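Local atomic coordinates of uncharacterized aldehyde dehydrogenase AldY (Bacillus subtilis, PDB entry 4DNG), a protein that probably oxidises aldehydes to carboxylates with NAD+ as an aldehyde dehydrogenase family member, and may contribute to protection against ethanol-related stress. Residues V262-D267 against G393-A398; D269-A274 against A412-D417. All blocks are in the same frame, centred on the assembly; numbering follows the deposited sequence.

Contact 1 of 2, residues V262-D267 against G393-A398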
# COMPACT_ATOMS: atom_id res chain seq x y z
N VAL A 262 19.15 25.05 7.85
CA VAL A 262 19.64 25.88 8.95
C VAL A 262 19.25 27.33 8.67
O VAL A 262 19.89 28.03 7.88
CB VAL A 262 21.17 25.75 9.11
CG1 VAL A 262 21.73 26.77 10.10
CG2 VAL A 262 21.55 24.34 9.51
N LEU A 263 18.18 27.76 9.33
CA LEU A 263 17.53 29.02 9.00
C LEU A 263 18.22 30.20 9.67
O LEU A 263 19.04 30.01 10.57
CB LEU A 263 16.04 28.97 9.36
CG LEU A 263 15.16 27.79 8.92
CD1 LEU A 263 13.69 28.17 9.08
CD2 LEU A 263 15.44 27.34 7.49
N SER A 264 17.87 31.42 9.24
CA SER A 264 18.53 32.64 9.71
C SER A 264 18.56 32.82 11.24
O SER A 264 19.58 33.23 11.79
CB SER A 264 17.94 33.88 9.03
OG SER A 264 16.52 33.89 9.11
N ASP A 265 17.47 32.49 11.92
CA ASP A 265 17.45 32.65 13.37
C ASP A 265 18.08 31.49 14.17
O ASP A 265 18.29 31.60 15.38
CB ASP A 265 16.04 33.01 13.88
CG ASP A 265 15.01 31.95 13.53
OD1 ASP A 265 15.37 30.96 12.87
OD2 ASP A 265 13.83 32.13 13.91
N ALA A 266 18.42 30.39 13.50
CA ALA A 266 18.99 29.21 14.17
C ALA A 266 20.16 29.50 15.11
O ALA A 266 20.93 30.44 14.90
CB ALA A 266 19.43 28.18 13.15
N ASP A 267 20.28 28.67 16.15
CA ASP A 267 21.49 28.65 16.94
C ASP A 267 22.51 27.88 16.11
O ASP A 267 22.33 26.68 15.88
CB ASP A 267 21.23 27.93 18.27
CG ASP A 267 22.51 27.68 19.08
OD1 ASP A 267 23.57 27.38 18.49
OD2 ASP A 267 22.43 27.77 20.32
N GLY A 393 19.31 32.24 0.01
CA GLY A 393 19.07 33.68 0.17
C GLY A 393 17.83 34.06 0.99
O GLY A 393 17.64 35.23 1.30
N SER A 394 16.99 33.08 1.32
CA SER A 394 15.85 33.28 2.23
C SER A 394 15.52 31.99 2.98
O SER A 394 16.05 30.91 2.66
CB SER A 394 14.63 33.75 1.44
OG SER A 394 13.93 32.64 0.90
N ASP A 395 14.62 32.08 3.97
CA ASP A 395 14.17 30.89 4.71
C ASP A 395 13.18 30.08 3.89
O ASP A 395 13.18 28.86 3.95
CB ASP A 395 13.59 31.26 6.07
CG ASP A 395 14.67 31.63 7.09
OD1 ASP A 395 15.82 31.19 6.93
OD2 ASP A 395 14.35 32.37 8.05
N GLN A 396 12.34 30.77 3.12
CA GLN A 396 11.46 30.11 2.15
C GLN A 396 12.21 29.32 1.05
O GLN A 396 11.85 28.17 0.76
CB GLN A 396 10.47 31.10 1.55
CG GLN A 396 9.43 30.46 0.64
CD GLN A 396 8.62 29.41 1.36
OE1 GLN A 396 7.91 29.71 2.32
NE2 GLN A 396 8.72 28.16 0.91
N GLU A 397 13.25 29.92 0.46
CA GLU A 397 14.12 29.22 -0.51
C GLU A 397 14.78 27.99 0.13
O GLU A 397 14.76 26.90 -0.44
CB GLU A 397 15.18 30.17 -1.09
CG GLU A 397 16.13 29.52 -2.10
CD GLU A 397 17.07 30.52 -2.76
OE1 GLU A 397 17.85 31.18 -2.05
OE2 GLU A 397 17.03 30.64 -4.00
N ALA A 398 15.35 28.18 1.32
CA ALA A 398 15.90 27.07 2.10
C ALA A 398 14.96 25.87 2.14
O ALA A 398 15.37 24.74 1.87
CB ALA A 398 16.21 27.52 3.52
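Asp-395 OD2 takes the hydroxyl of Ser-264 in a hydrogen bond of 2.9 Å from OG, and Lys-420 NZ adds a long, weak ion pair to the same oxygen. The hydroxyl arrives on the syn side, 24° out of the carboxylate plane. The other oxygen, OD1, uses its syn lone pair for the backbone N of Ser-264, 3.1 Å away along a nearly straight N-H...O path (164°). One residue therefore holds both carboxylate oxygens, which should fix the rotation of the carboxylate. Ser-264 can serve twice because its OG sits between its own backbone N and carbonyl carbon (chi1 50°), on the same side as the N-H that reaches OD1.

Beside this polar pair, Leu-263 runs across the Asp-395 side chain: its CB comes within 3.3 Å of OD1, and its CD2 continues to Ala-398 CB at 4.0 Å. The apolar touch falls one helical turn beyond the aspartate. Asp-395 is the first residue of its helix, just after the N-cap Ser-394, whose OG accepts from Glu-397 N at 2.8 Å. On the other segment, a type I turn from Leu-263 to Ala-266 closes with Ala-266 N on Leu-263 O.

The contact thus pins the start of helix 395-403 to the turn that follows strand 258-262 and leads into helix 268-281. Phe-424 of helix 418-425 packs against both Leu-263 and Asp-395, while His-296, at the end of strand 290-296, touches Ser-264 and Asp-395.

Contact 2 of 2, residues D269-A274 against A412-D417; sequences DRAVDA and AVFTSD
Phe-414 is the aromatic side chain by which strand 410-414 meets helix 268-281, the helix of a right-handed beta-alpha-beta crossover between the parallel strands 258-262 and 290-296. The short helix and strand segments run close to antiparallel (155°), their axes 9.9 Å apart, and no hydrogen bond joins them.

The tight part lies at the far end of the ring, where Phe-414 CZ comes within 3.5 Å of Ala-274 CB. One turn earlier in the helix, Ala-271 CB meets Phe-414 CD2 at 4.0 Å, and Ala-271 CA is almost as near to CD2 and CE2. Both methyls approach the ring obliquely. They are small enough to let it come up against the helix backbone. Phe-414 leaves the strand towards the helix, and with CG beside its own backbone N (chi1 -81°) the ring swings back along the strand, bringing CZ to Ala-274. Phe-260 of the adjoining strand meets the same ring with its plane inclined to it, and Phe-303 of helix 297-313 covers Ala-271.

Arg-270 marks the loose side. Its aliphatic CG lies at the ring edge, near the ring plane, 4.4 Å from Phe-414 CE2. The rest of this exposed, extended side chain leads off from the ring, and the residue packs on Gln-477 of the second subunit, so this side also faces that subunit.

Past Phe-414 the strand gives way to an ST turn just before helix 418-425: Thr-415 OG1 accepts from the backbone N of Asp-417 at 2.9 Å, with an N-H...O angle of 141°.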
# COMPACT_ATOMS: atom_id res chain seq x y z
N ASP A 269 25.77 27.07 16.65
CA ASP A 269 26.55 26.09 17.40
C ASP A 269 25.82 24.76 17.62
O ASP A 269 26.39 23.69 17.41
CB ASP A 269 26.99 26.69 18.74
CG ASP A 269 28.42 26.36 19.06
OD1 ASP A 269 29.29 27.24 18.83
OD2 ASP A 269 28.69 25.23 19.53
N ARG A 270 24.56 24.83 18.02
CA ARG A 270 23.69 23.66 18.08
C ARG A 270 23.64 22.96 16.72
O ARG A 270 23.78 21.74 16.65
CB ARG A 270 22.29 24.08 18.54
CG ARG A 270 21.40 22.99 19.12
CD ARG A 270 20.30 23.61 19.97
NE ARG A 270 19.13 22.74 20.15
CZ ARG A 270 18.70 22.28 21.32
NH1 ARG A 270 17.63 21.50 21.36
NH2 ARG A 270 19.33 22.59 22.45
N ALA A 271 23.48 23.75 15.64
CA ALA A 271 23.31 23.25 14.26
C ALA A 271 24.56 22.60 13.67
O ALA A 271 24.48 21.55 13.03
CB ALA A 271 22.81 24.36 13.33
N VAL A 272 25.72 23.22 13.88
CA VAL A 272 26.98 22.59 13.50
C VAL A 272 27.10 21.24 14.22
O VAL A 272 27.29 20.21 13.57
CB VAL A 272 28.18 23.47 13.86
CG1 VAL A 272 29.48 22.77 13.47
CG2 VAL A 272 28.06 24.84 13.20
N ASP A 273 26.95 21.26 15.54
CA ASP A 273 27.02 20.05 16.38
C ASP A 273 26.08 18.95 15.90
O ASP A 273 26.52 17.83 15.64
CB ASP A 273 26.73 20.38 17.85
CG ASP A 273 27.95 20.91 18.59
OD1 ASP A 273 29.08 20.46 18.31
OD2 ASP A 273 27.77 21.79 19.46
N ALA A 274 24.80 19.28 15.79
CA ALA A 274 23.80 18.31 15.33
C ALA A 274 24.09 17.79 13.91
O ALA A 274 23.75 16.66 13.60
CB ALA A 274 22.40 18.90 15.42
N ALA A 412 15.30 17.84 8.47
CA ALA A 412 15.60 18.55 9.71
C ALA A 412 15.68 20.05 9.49
O ALA A 412 16.31 20.52 8.53
CB ALA A 412 16.90 18.01 10.34
N VAL A 413 15.03 20.80 10.36
CA VAL A 413 15.03 22.27 10.27
C VAL A 413 15.50 22.88 11.59
O VAL A 413 15.12 22.42 12.68
CB VAL A 413 13.67 22.85 9.77
CG1 VAL A 413 12.51 22.32 10.59
CG2 VAL A 413 13.68 24.38 9.78
N PHE A 414 16.36 23.89 11.47
CA PHE A 414 16.93 24.57 12.64
C PHE A 414 16.58 26.04 12.64
O PHE A 414 16.99 26.81 11.77
CB PHE A 414 18.45 24.34 12.76
CG PHE A 414 18.80 23.02 13.40
CD1 PHE A 414 18.63 21.82 12.70
CD2 PHE A 414 19.28 22.97 14.71
CE1 PHE A 414 18.93 20.60 13.29
CE2 PHE A 414 19.59 21.75 15.30
CZ PHE A 414 19.41 20.57 14.59
N THR A 415 15.80 26.40 13.63
CA THR A 415 15.32 27.75 13.77
C THR A 415 15.10 28.03 15.24
O THR A 415 14.78 27.12 16.01
CB THR A 415 14.01 28.01 12.99
OG1 THR A 415 13.41 29.24 13.44
CG2 THR A 415 13.03 26.87 13.20
N SER A 416 15.29 29.29 15.60
CA SER A 416 15.04 29.79 16.94
C SER A 416 13.54 29.88 17.22
O SER A 416 13.11 29.74 18.36
CB SER A 416 15.63 31.18 17.07
OG SER A 416 15.49 31.62 18.39
N ASP A 417 12.78 30.13 16.16
CA ASP A 417 11.33 30.28 16.22
C ASP A 417 10.63 28.92 16.06
O ASP A 417 10.53 28.39 14.94
CB ASP A 417 10.88 31.25 15.13
CG ASP A 417 9.45 31.71 15.29
OD1 ASP A 417 8.76 31.26 16.23
OD2 ASP A 417 9.02 32.55 14.47

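In the fold
Contacts 1 and 2 have centres about 10 Å apart and meet directly. Leu-263 N lies 2.9 Å from Phe-414 O, a probable hydrogen bond that carries the parallel pairing of strands 258-262 and 410-414 into the loop, and Asp-265 OD1 and Thr-415 OG1 lie 2.7 Å apart, probably hydrogen-bonded. Val-413 and Phe-414 point to opposite faces of the sheet: Val-413 packs on Leu-263 of contact 1, Phe-414 on the helix of contact 2. Along the chain the four segments alternate. Both contacts lie away from the predicted catalytic residues and the probable NAD+ site, although helix 268-281 leads on towards the predicted catalytic Cys-287, which lies in the unmodelled residues 284-287.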